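FBP protein (Leishmania major, PDB 5OEZ) probably catalyses the magnesium-dependent hydrolysis of beta-D-fructose 1,6-bisphosphate to beta-D-fructose 6-phosphate and phosphate, as a class 1 fructose-1,6-bisphosphatase. Local coordinates at residues 94-99 with 115-120; 36-41 with 79-84; 211-216 with 240-245; 230-235 with 332-337. All blocks are in the same frame, centred on the assembly; numbering follows the deposited sequence.

Contact 1 (94-99 with 115-120); sequences LGSEEE and IFFDPL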
# COMPACT_ATOMS: atom_id res chain seq x y z
N LEU C 94 -31.64 7.93 -5.27
CA LEU C 94 -30.56 7.07 -5.71
C LEU C 94 -31.13 6.10 -6.72
O LEU C 94 -32.19 5.52 -6.50
CB LEU C 94 -30.10 6.25 -4.52
CG LEU C 94 -28.62 6.13 -4.31
CD1 LEU C 94 -28.07 7.45 -3.80
CD2 LEU C 94 -28.37 5.04 -3.28
N GLY C 95 -30.42 5.89 -7.81
CA GLY C 95 -30.76 4.87 -8.79
C GLY C 95 -29.55 4.04 -9.13
O GLY C 95 -28.63 4.53 -9.76
N SER C 96 -29.56 2.78 -8.72
CA SER C 96 -28.54 1.82 -9.11
C SER C 96 -29.00 0.98 -10.30
O SER C 96 -30.10 0.46 -10.26
CB SER C 96 -28.28 0.87 -7.95
OG SER C 96 -27.27 -0.06 -8.30
N GLU C 97 -28.15 0.82 -11.31
CA GLU C 97 -28.47 0.03 -12.50
C GLU C 97 -28.95 -1.39 -12.19
O GLU C 97 -29.80 -1.91 -12.91
CB GLU C 97 -27.28 -0.07 -13.44
CG GLU C 97 -27.64 -0.55 -14.84
CD GLU C 97 -26.43 -0.47 -15.79
OE1 GLU C 97 -25.43 -1.12 -15.51
OE2 GLU C 97 -26.44 0.25 -16.83
N GLU C 98 -28.41 -1.99 -11.13
CA GLU C 98 -28.74 -3.35 -10.73
C GLU C 98 -30.14 -3.52 -10.13
O GLU C 98 -30.69 -4.63 -10.16
CB GLU C 98 -27.71 -3.89 -9.74
CG GLU C 98 -26.24 -3.71 -10.18
CD GLU C 98 -25.25 -4.57 -9.40
OE1 GLU C 98 -25.60 -5.12 -8.33
OE2 GLU C 98 -24.09 -4.71 -9.86
N GLU C 99 -30.75 -2.43 -9.67
CA GLU C 99 -32.04 -2.48 -8.98
C GLU C 99 -33.22 -1.99 -9.82
O GLU C 99 -33.09 -1.10 -10.66
CB GLU C 99 -31.94 -1.66 -7.72
CG GLU C 99 -30.73 -2.06 -6.89
CD GLU C 99 -30.73 -1.48 -5.50
OE1 GLU C 99 -31.52 -0.56 -5.21
OE2 GLU C 99 -29.94 -1.97 -4.68
N ILE C 115 -28.99 10.86 -8.30
CA ILE C 115 -27.79 10.23 -8.83
C ILE C 115 -28.11 8.83 -9.34
O ILE C 115 -28.77 8.04 -8.67
CB ILE C 115 -26.62 10.23 -7.83
CG1 ILE C 115 -25.40 9.54 -8.43
CG2 ILE C 115 -26.99 9.58 -6.51
CD1 ILE C 115 -24.09 9.93 -7.76
N PHE C 116 -27.66 8.55 -10.55
CA PHE C 116 -27.89 7.29 -11.21
C PHE C 116 -26.53 6.75 -11.53
O PHE C 116 -25.73 7.44 -12.16
CB PHE C 116 -28.73 7.51 -12.47
CG PHE C 116 -30.08 8.02 -12.16
CD1 PHE C 116 -31.09 7.14 -11.81
CD2 PHE C 116 -30.34 9.38 -12.13
CE1 PHE C 116 -32.35 7.60 -11.48
CE2 PHE C 116 -31.60 9.85 -11.79
CZ PHE C 116 -32.61 8.96 -11.46
N PHE C 117 -26.25 5.53 -11.08
CA PHE C 117 -24.92 4.99 -11.21
C PHE C 117 -24.90 3.53 -11.61
O PHE C 117 -25.82 2.79 -11.31
CB PHE C 117 -24.13 5.22 -9.91
CG PHE C 117 -24.69 4.49 -8.72
CD1 PHE C 117 -25.71 5.04 -7.95
CD2 PHE C 117 -24.19 3.25 -8.37
CE1 PHE C 117 -26.23 4.35 -6.87
CE2 PHE C 117 -24.72 2.55 -7.29
CZ PHE C 117 -25.75 3.09 -6.54
N ASP C 118 -23.87 3.16 -12.35
CA ASP C 118 -23.52 1.78 -12.60
C ASP C 118 -22.32 1.48 -11.68
O ASP C 118 -21.21 1.92 -11.95
CB ASP C 118 -23.18 1.59 -14.08
CG ASP C 118 -22.85 0.14 -14.44
OD1 ASP C 118 -22.98 -0.77 -13.59
OD2 ASP C 118 -22.49 -0.11 -15.61
N PRO C 119 -22.54 0.73 -10.57
CA PRO C 119 -21.45 0.57 -9.60
C PRO C 119 -20.24 -0.21 -10.13
O PRO C 119 -19.12 0.07 -9.71
CB PRO C 119 -22.11 -0.18 -8.44
CG PRO C 119 -23.25 -0.90 -9.05
CD PRO C 119 -23.73 -0.05 -10.19
N LEU C 120 -20.47 -1.16 -11.02
CA LEU C 120 -19.39 -1.96 -11.59
C LEU C 120 -19.74 -2.51 -12.98
O LEU C 120 -20.34 -3.57 -13.10
CB LEU C 120 -18.99 -3.07 -10.60
CG LEU C 120 -17.63 -3.71 -10.85
CD1 LEU C 120 -16.50 -2.71 -10.68
CD2 LEU C 120 -17.47 -4.86 -9.87
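Gly95 is held by Ile115 and Phe117 through two of the three backbone hydrogen bonds that pair strands 94-96 and 115-118 in parallel, their short axes only 19° apart. Gly95 N donates to Ile115 O (2.8 Å), Gly95 O accepts from Phe117 N (2.9 Å), and Glu97 N reaches back to Phe117 O (3.1 Å). The last bond falls just where 94-99 leaves the sheet in a type I turn from Ser96 to Glu99, so the pairing fixes the start of that turn.

Beyond it, two carboxylates are crowded together: Glu97 OE1 lies 3.1 Å from Asp118 OD1, an approach of two acceptors and not a hydrogen bond, with the planes 54° apart. In other structures of this protein Glu97 and Asp118 both bind two manganese ions, and Glu98 and Leu120 one of them. With no metal bound to this chain, Arg280 forms a salt bridge with Glu97 OE2, the oxygen farther from Asp118.

Packing follows the sheet faces. With CG between its backbone N and carbonyl carbon (chi1 64°), the Phe117 ring folds back under Ser96, whose CA sits over one ring face, 4.1 Å from the centroid. Leu94 CG meets the same ring at its edge, while Leu94 CD1 lies alongside Ile115 CG2 (3.6 Å). On the other face of the sheet, Phe116 CD1 packs by Gly95 CA.

Helix 72-87 covers the Leu94 and Phe117 face, where Asn78 bonds to Ser96 OG; helix 281-294 touches Phe116, and strand 132-140 continues the sheet beyond 113-121.

Contact 2 (36-41 with 79-84); sequences QTSVKV and IAFKAY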
# COMPACT_ATOMS: atom_id res chain seq x y z
N GLN C 36 -15.73 9.33 -4.02
CA GLN C 36 -14.32 8.98 -3.88
C GLN C 36 -14.14 7.82 -2.92
O GLN C 36 -13.39 6.89 -3.22
CB GLN C 36 -13.52 10.15 -3.37
CG GLN C 36 -13.27 11.23 -4.39
CD GLN C 36 -12.50 12.37 -3.76
OE1 GLN C 36 -11.29 12.28 -3.59
NE2 GLN C 36 -13.21 13.45 -3.41
N THR C 37 -14.84 7.87 -1.79
CA THR C 37 -14.74 6.80 -0.81
C THR C 37 -15.19 5.49 -1.39
O THR C 37 -14.54 4.44 -1.18
CB THR C 37 -15.54 7.12 0.47
OG1 THR C 37 -15.08 8.35 1.02
CG2 THR C 37 -15.34 6.04 1.52
N SER C 38 -16.31 5.54 -2.12
CA SER C 38 -16.88 4.33 -2.76
C SER C 38 -15.90 3.72 -3.74
O SER C 38 -15.70 2.50 -3.76
CB SER C 38 -18.18 4.67 -3.50
OG SER C 38 -19.13 5.24 -2.63
N VAL C 39 -15.28 4.58 -4.54
CA VAL C 39 -14.32 4.14 -5.55
C VAL C 39 -13.12 3.45 -4.91
O VAL C 39 -12.66 2.42 -5.40
CB VAL C 39 -13.92 5.30 -6.48
CG1 VAL C 39 -12.77 4.91 -7.40
CG2 VAL C 39 -15.11 5.69 -7.35
N LYS C 40 -12.64 4.00 -3.79
CA LYS C 40 -11.48 3.43 -3.11
C LYS C 40 -11.79 2.09 -2.48
O LYS C 40 -10.94 1.20 -2.47
CB LYS C 40 -10.94 4.41 -2.07
CG LYS C 40 -10.31 5.61 -2.73
CD LYS C 40 -9.64 6.57 -1.78
CE LYS C 40 -10.63 7.25 -0.87
NZ LYS C 40 -9.87 7.87 0.24
N VAL C 41 -12.99 1.96 -1.92
CA VAL C 41 -13.43 0.70 -1.34
C VAL C 41 -13.53 -0.38 -2.42
O VAL C 41 -13.10 -1.52 -2.21
CB VAL C 41 -14.78 0.86 -0.59
CG1 VAL C 41 -15.39 -0.49 -0.24
CG2 VAL C 41 -14.56 1.67 0.68
N ILE C 79 -23.49 -2.08 -2.65
CA ILE C 79 -23.60 -1.78 -1.22
C ILE C 79 -22.79 -0.54 -0.80
O ILE C 79 -23.27 0.30 -0.03
CB ILE C 79 -23.14 -3.00 -0.37
CG1 ILE C 79 -24.19 -4.11 -0.45
CG2 ILE C 79 -22.91 -2.62 1.10
CD1 ILE C 79 -23.72 -5.46 0.06
N ALA C 80 -21.56 -0.45 -1.32
CA ALA C 80 -20.65 0.65 -1.00
C ALA C 80 -21.18 1.98 -1.49
O ALA C 80 -21.35 2.91 -0.70
CB ALA C 80 -19.28 0.38 -1.61
N PHE C 81 -21.47 2.06 -2.78
CA PHE C 81 -22.05 3.28 -3.35
C PHE C 81 -23.28 3.75 -2.60
O PHE C 81 -23.39 4.93 -2.29
CB PHE C 81 -22.38 3.12 -4.83
CG PHE C 81 -21.30 3.60 -5.75
CD1 PHE C 81 -21.15 4.95 -6.00
CD2 PHE C 81 -20.45 2.71 -6.39
CE1 PHE C 81 -20.16 5.41 -6.86
CE2 PHE C 81 -19.47 3.15 -7.26
CZ PHE C 81 -19.32 4.51 -7.49
N LYS C 82 -24.19 2.84 -2.28
CA LYS C 82 -25.43 3.21 -1.61
C LYS C 82 -25.20 3.70 -0.20
O LYS C 82 -25.83 4.67 0.22
CB LYS C 82 -26.44 2.06 -1.58
CG LYS C 82 -26.97 1.68 -2.94
CD LYS C 82 -28.12 0.68 -2.91
CE LYS C 82 -28.03 -0.42 -1.86
NZ LYS C 82 -29.13 -1.39 -2.11
N ALA C 83 -24.32 3.02 0.53
CA ALA C 83 -24.09 3.35 1.93
C ALA C 83 -23.47 4.73 2.08
O ALA C 83 -23.94 5.56 2.88
CB ALA C 83 -23.21 2.31 2.59
N TYR C 84 -22.44 5.00 1.29
CA TYR C 84 -21.76 6.27 1.36
C TYR C 84 -22.58 7.42 0.78
O TYR C 84 -22.56 8.52 1.34
CB TYR C 84 -20.35 6.16 0.73
CG TYR C 84 -19.44 5.22 1.52
CD1 TYR C 84 -19.12 5.48 2.85
CD2 TYR C 84 -18.91 4.06 0.94
CE1 TYR C 84 -18.31 4.62 3.57
CE2 TYR C 84 -18.10 3.19 1.66
CZ TYR C 84 -17.80 3.48 2.97
OH TYR C 84 -17.01 2.64 3.70
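Ser38 and Phe81 mark the closest backbone approach, CA to CA 5.3 Å, of an antiparallel helix pair in the N-terminal part of the fructose-1,6-bisphosphatase fold. The short axes of 36-41 and 79-84 come within 8.8 Å at 155°, a close spacing consistent with the small residues Ser38 and Ala80 at the interface.

No hydrogen bond links the two segments. Ser38 OG touches Phe81 CA and Tyr84 CB only by packing, because its bond goes back along its own helix to Ala34 O. Thr37 OG1 likewise bonds to Met33 O, and Glu198 of the second subunit is a further partner. Tyr84 OH is bound by Pro9 O of that same subunit, which fixes the outer end of the ring.

The remaining apolar contacts are longer: Val41 CG1 lies 4.2 Å from Ala80 CB, and Val41 CG2 approaches Tyr84 CE2.

Two CH-pi contacts carry the pairing. Ser38 CB stands over the centre of the Phe81 ring, 3.8 Å from its centroid and 8° off the normal. Thr37 has CG2 anti to its backbone N, and this methyl rests over the middle of the Tyr84 ring, 3.8 Å from the centroid.

Contact 3 (211-216 with 240-245); sequences KRSIYS and KTTRYS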
# COMPACT_ATOMS: atom_id res chain seq x y z
N LYS C 211 -9.90 13.88 -35.11
CA LYS C 211 -9.82 12.60 -35.80
C LYS C 211 -8.69 11.71 -35.28
O LYS C 211 -7.69 12.19 -34.77
CB LYS C 211 -9.68 12.79 -37.31
CG LYS C 211 -8.39 13.43 -37.78
CD LYS C 211 -8.02 12.95 -39.18
CE LYS C 211 -7.33 11.58 -39.12
NZ LYS C 211 -7.67 10.66 -40.24
N ARG C 212 -8.90 10.40 -35.41
CA ARG C 212 -7.91 9.40 -35.06
C ARG C 212 -8.39 8.05 -35.60
O ARG C 212 -9.54 7.66 -35.36
CB ARG C 212 -7.72 9.31 -33.54
CG ARG C 212 -6.59 8.37 -33.10
CD ARG C 212 -5.21 8.98 -33.32
NE ARG C 212 -4.18 7.95 -33.13
CZ ARG C 212 -3.67 7.55 -31.96
NH1 ARG C 212 -4.05 8.09 -30.81
NH2 ARG C 212 -2.75 6.58 -31.94
N SER C 213 -7.51 7.34 -36.28
CA SER C 213 -7.90 6.10 -36.98
C SER C 213 -7.92 4.85 -36.10
O SER C 213 -7.17 3.90 -36.33
CB SER C 213 -6.95 5.88 -38.16
OG SER C 213 -7.04 6.97 -39.06
N ILE C 214 -8.78 4.86 -35.08
CA ILE C 214 -9.00 3.72 -34.20
C ILE C 214 -10.50 3.54 -34.07
O ILE C 214 -11.22 4.50 -33.80
CB ILE C 214 -8.40 3.91 -32.78
CG1 ILE C 214 -6.89 4.16 -32.85
CG2 ILE C 214 -8.66 2.67 -31.92
CD1 ILE C 214 -6.26 4.53 -31.52
N TYR C 215 -10.95 2.30 -34.23
CA TYR C 215 -12.35 1.96 -34.01
C TYR C 215 -12.47 0.81 -33.03
O TYR C 215 -11.63 -0.09 -32.98
CB TYR C 215 -13.07 1.66 -35.34
CG TYR C 215 -12.75 0.36 -36.00
CD1 TYR C 215 -11.61 0.23 -36.80
CD2 TYR C 215 -13.58 -0.75 -35.86
CE1 TYR C 215 -11.31 -0.99 -37.43
CE2 TYR C 215 -13.29 -1.96 -36.49
CZ TYR C 215 -12.15 -2.08 -37.27
OH TYR C 215 -11.83 -3.29 -37.88
N SER C 216 -13.55 0.85 -32.26
CA SER C 216 -13.79 -0.04 -31.15
C SER C 216 -15.23 -0.55 -31.24
O SER C 216 -16.19 0.19 -30.97
CB SER C 216 -13.49 0.70 -29.84
OG SER C 216 -13.36 -0.18 -28.73
N LYS C 240 -8.81 2.94 -49.52
CA LYS C 240 -7.44 3.06 -50.03
C LYS C 240 -6.63 4.17 -49.37
O LYS C 240 -5.42 4.24 -49.53
CB LYS C 240 -7.46 3.32 -51.53
CG LYS C 240 -8.21 2.27 -52.34
CD LYS C 240 -7.74 0.84 -52.08
CE LYS C 240 -8.00 -0.12 -53.26
NZ LYS C 240 -6.96 -1.18 -53.49
N THR C 241 -7.30 5.02 -48.61
CA THR C 241 -6.71 6.27 -48.14
C THR C 241 -6.17 6.23 -46.71
O THR C 241 -5.10 6.75 -46.46
CB THR C 241 -7.76 7.39 -48.27
OG1 THR C 241 -8.92 7.08 -47.48
CG2 THR C 241 -8.19 7.52 -49.73
N THR C 242 -6.91 5.62 -45.78
CA THR C 242 -6.64 5.72 -44.35
C THR C 242 -6.68 4.34 -43.67
O THR C 242 -7.70 3.67 -43.69
CB THR C 242 -7.67 6.64 -43.67
OG1 THR C 242 -7.82 7.84 -44.43
CG2 THR C 242 -7.28 7.03 -42.23
N ARG C 243 -5.56 3.94 -43.07
CA ARG C 243 -5.48 2.67 -42.33
C ARG C 243 -6.00 2.86 -40.91
O ARG C 243 -5.64 3.83 -40.26
CB ARG C 243 -4.04 2.14 -42.30
CG ARG C 243 -3.47 1.80 -43.68
CD ARG C 243 -3.86 0.42 -44.18
NE ARG C 243 -5.31 0.25 -44.34
CZ ARG C 243 -6.05 0.75 -45.33
NH1 ARG C 243 -5.51 1.47 -46.31
NH2 ARG C 243 -7.37 0.52 -45.34
N TYR C 244 -6.83 1.92 -40.45
CA TYR C 244 -7.46 1.95 -39.13
C TYR C 244 -6.98 0.78 -38.26
O TYR C 244 -6.77 -0.30 -38.77
CB TYR C 244 -8.99 1.87 -39.27
CG TYR C 244 -9.64 3.21 -39.52
CD1 TYR C 244 -9.68 3.78 -40.80
CD2 TYR C 244 -10.25 3.90 -38.49
CE1 TYR C 244 -10.28 5.01 -41.02
CE2 TYR C 244 -10.87 5.12 -38.70
CZ TYR C 244 -10.88 5.68 -39.96
OH TYR C 244 -11.50 6.90 -40.13
N SER C 245 -6.83 1.03 -36.96
CA SER C 245 -6.56 -0.01 -35.97
C SER C 245 -7.83 -0.32 -35.22
O SER C 245 -8.57 0.59 -34.87
CB SER C 245 -5.55 0.45 -34.91
OG SER C 245 -4.29 0.66 -35.48
O HOH W 1 -4.31 3.73 -36.11
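Tyr244 meets Ser213 with its CG anti to its own carbonyl carbon (chi1 -84°), which sets one ring face under Ser213 CB, 3.9 Å from the centroid and shifted to the rim. Tyr215 takes the other course: its CG lies between N and the carbonyl carbon (chi1 73°), swinging the ring so that Tyr244 CB sits at its edge, 4.0 Å from Tyr215 CD1. Gly220 of the third subunit also touches Tyr215.

The backbones pair in parallel through one bridge, Ile214 with Ser245. Ser245 N donates to Ser213 O (3.0 Å) from 26° out of the carbonyl plane, and Tyr215 N donates to Ser245 O at the same length. Ser213 O also accepts from a water (2.9 Å) that reaches Ser245 OG, so one carbonyl ties backbone and side chain of Ser245. Ser213 is the centre of an inverse gamma turn, bending the chain into strand 214-216.

This edge belongs to the sheet of the C-terminal domain: strand 265-268 pairs with the other side of 214-216. The hydroxyls of Tyr215 and Tyr244 bond to Glu219 and Glu327. Helix 227-238 packs on both tyrosines, and helix 325-338, which carries Glu327, packs on Tyr244.

Contact 4 (230-235 with 332-337); sequences KEYIDY and MAFRDR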
# COMPACT_ATOMS: atom_id res chain seq x y z
N LYS C 230 -22.53 -2.26 -41.43
CA LYS C 230 -21.60 -3.19 -42.07
C LYS C 230 -20.77 -2.47 -43.10
O LYS C 230 -19.56 -2.67 -43.19
CB LYS C 230 -22.34 -4.34 -42.74
CG LYS C 230 -23.08 -5.26 -41.80
CD LYS C 230 -23.71 -6.40 -42.59
CE LYS C 230 -24.50 -7.33 -41.70
NZ LYS C 230 -25.34 -8.22 -42.53
N GLU C 231 -21.42 -1.62 -43.89
CA GLU C 231 -20.72 -0.87 -44.93
C GLU C 231 -19.67 0.06 -44.34
O GLU C 231 -18.58 0.17 -44.89
CB GLU C 231 -21.70 -0.09 -45.80
CG GLU C 231 -22.55 -1.00 -46.67
CD GLU C 231 -23.59 -0.26 -47.50
OE1 GLU C 231 -23.45 0.99 -47.74
OE2 GLU C 231 -24.54 -0.95 -47.97
N TYR C 232 -20.00 0.70 -43.24
CA TYR C 232 -19.08 1.59 -42.56
C TYR C 232 -17.85 0.83 -42.08
O TYR C 232 -16.71 1.26 -42.29
CB TYR C 232 -19.78 2.29 -41.38
CG TYR C 232 -18.85 2.95 -40.37
CD1 TYR C 232 -18.05 4.02 -40.74
CD2 TYR C 232 -18.78 2.51 -39.05
CE1 TYR C 232 -17.22 4.63 -39.83
CE2 TYR C 232 -17.93 3.11 -38.14
CZ TYR C 232 -17.16 4.17 -38.52
OH TYR C 232 -16.33 4.80 -37.60
N ILE C 233 -18.08 -0.31 -41.44
CA ILE C 233 -16.98 -1.12 -40.94
C ILE C 233 -16.13 -1.65 -42.10
O ILE C 233 -14.90 -1.58 -42.03
CB ILE C 233 -17.47 -2.23 -39.98
CG1 ILE C 233 -18.07 -1.61 -38.71
CG2 ILE C 233 -16.33 -3.18 -39.61
CD1 ILE C 233 -17.11 -0.81 -37.84
N ASP C 234 -16.77 -2.11 -43.17
CA ASP C 234 -16.03 -2.57 -44.36
C ASP C 234 -15.15 -1.45 -44.94
O ASP C 234 -14.02 -1.70 -45.37
CB ASP C 234 -16.98 -3.12 -45.43
CG ASP C 234 -17.64 -4.46 -45.02
OD1 ASP C 234 -17.36 -5.00 -43.92
OD2 ASP C 234 -18.47 -4.97 -45.81
N TYR C 235 -15.66 -0.22 -44.93
CA TYR C 235 -14.92 0.93 -45.42
C TYR C 235 -13.66 1.19 -44.57
O TYR C 235 -12.59 1.36 -45.13
CB TYR C 235 -15.81 2.17 -45.45
CG TYR C 235 -15.08 3.41 -45.90
CD1 TYR C 235 -14.90 3.69 -47.26
CD2 TYR C 235 -14.55 4.32 -44.96
CE1 TYR C 235 -14.23 4.85 -47.66
CE2 TYR C 235 -13.85 5.46 -45.36
CZ TYR C 235 -13.69 5.72 -46.71
OH TYR C 235 -13.01 6.83 -47.12
N MET C 332 -21.88 8.47 -39.26
CA MET C 332 -23.23 8.95 -39.55
C MET C 332 -23.48 9.16 -41.04
O MET C 332 -24.63 9.11 -41.48
CB MET C 332 -23.55 10.22 -38.75
CG MET C 332 -23.74 10.00 -37.26
SD MET C 332 -24.95 8.72 -36.82
CE MET C 332 -23.90 7.33 -36.40
N ALA C 333 -22.43 9.42 -41.81
CA ALA C 333 -22.56 9.60 -43.25
C ALA C 333 -23.01 8.32 -43.94
O ALA C 333 -23.74 8.39 -44.92
CB ALA C 333 -21.26 10.10 -43.86
N PHE C 334 -22.56 7.17 -43.45
CA PHE C 334 -23.06 5.90 -43.96
C PHE C 334 -24.54 5.68 -43.60
O PHE C 334 -25.30 5.17 -44.41
CB PHE C 334 -22.20 4.72 -43.46
CG PHE C 334 -20.90 4.58 -44.19
CD1 PHE C 334 -19.76 5.27 -43.78
CD2 PHE C 334 -20.82 3.76 -45.32
CE1 PHE C 334 -18.55 5.14 -44.46
CE2 PHE C 334 -19.63 3.64 -46.01
CZ PHE C 334 -18.49 4.32 -45.58
N ARG C 335 -24.94 6.06 -42.39
CA ARG C 335 -26.35 5.96 -41.99
C ARG C 335 -27.24 6.90 -42.83
O ARG C 335 -28.28 6.48 -43.33
CB ARG C 335 -26.52 6.28 -40.48
CG ARG C 335 -27.86 5.87 -39.89
CD ARG C 335 -28.93 6.97 -39.82
NE ARG C 335 -28.45 8.35 -39.59
CZ ARG C 335 -28.26 8.93 -38.40
NH1 ARG C 335 -28.47 8.28 -37.25
NH2 ARG C 335 -27.82 10.19 -38.35
N ASP C 336 -26.77 8.13 -43.06
CA ASP C 336 -27.53 9.12 -43.84
C ASP C 336 -27.76 8.71 -45.28
O ASP C 336 -28.86 8.91 -45.83
CB ASP C 336 -26.87 10.51 -43.78
CG ASP C 336 -26.85 11.12 -42.35
OD1 ASP C 336 -27.49 10.54 -41.42
OD2 ASP C 336 -26.17 12.15 -42.15
N ARG C 337 -26.74 8.14 -45.90
CA ARG C 337 -26.87 7.75 -47.28
C ARG C 337 -27.83 6.58 -47.45
O ARG C 337 -28.41 6.45 -48.52
CB ARG C 337 -25.52 7.49 -47.94
CG ARG C 337 -24.88 6.19 -47.60
CD ARG C 337 -23.80 5.86 -48.61
NE ARG C 337 -23.26 4.53 -48.34
CZ ARG C 337 -22.18 4.02 -48.91
NH1 ARG C 337 -21.46 4.74 -49.76
NH2 ARG C 337 -21.76 2.81 -48.57
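Phe334 inserts between Tyr232 and Tyr235 in an aromatic cluster that joins two helices of the C-terminal domain, far from the metal site. The short axes of 230-235 and 332-337 approach to 9.3 Å with their directions 137° apart, an oblique antiparallel packing in which Phe334 contributes the largest buried area.

One face of the Phe334 ring lies on the backbone of the partner helix. Tyr232 CA stands over the ring centre, 3.7 Å from the centroid and 6° off the normal, a CH-pi contact. The rim of the same ring is gripped by the tyrosines: Tyr232, its CG anti to the backbone N, brings CD1 against Phe334 CD1 at 3.7 Å, and Phe334 CZ comes within 3.4 Å of Tyr235 CB. Both tyrosine rings are inclined obliquely to Phe334. Trp228 and Leu330, one turn earlier on each helix, extend the apolar layer.

At the more exposed margin a salt bridge closes the contact. Arg337, its chain extended from CG to NE, crosses Glu231 at a slant, and the guanidinium and carboxylate planes are well away from parallel. A single nitrogen makes the bond: Arg337 NH2 donates to Glu231 OE1 (2.6 Å) on its anti side, from 28° out of the carboxylate plane.

Overall arrangement
The four contacts form two groups on opposite sides of the chain's centre. Contacts 1 and 2 lie in the N-terminal domain with centres 12 Å apart, and they touch: Lys82 of helix 72-87 forms a salt bridge with Glu99, and Phe81 packs on Phe117. Helix 72-87 thus joins the helix pair to the strand pair whose ends bear the metal ligands. Contacts 3 and 4 lie in the C-terminal domain, 14 Å between centres, linked by helix 227-238, which carries 230-235 and runs between strand 214-216 and the loop 240-245; its Ile233 packs on Tyr215. Contact 2 closes before contact 1 opens, whereas the segments of 3 and 4 alternate along the chain. Between the groups, centres are 34 to 42 Å apart without touching.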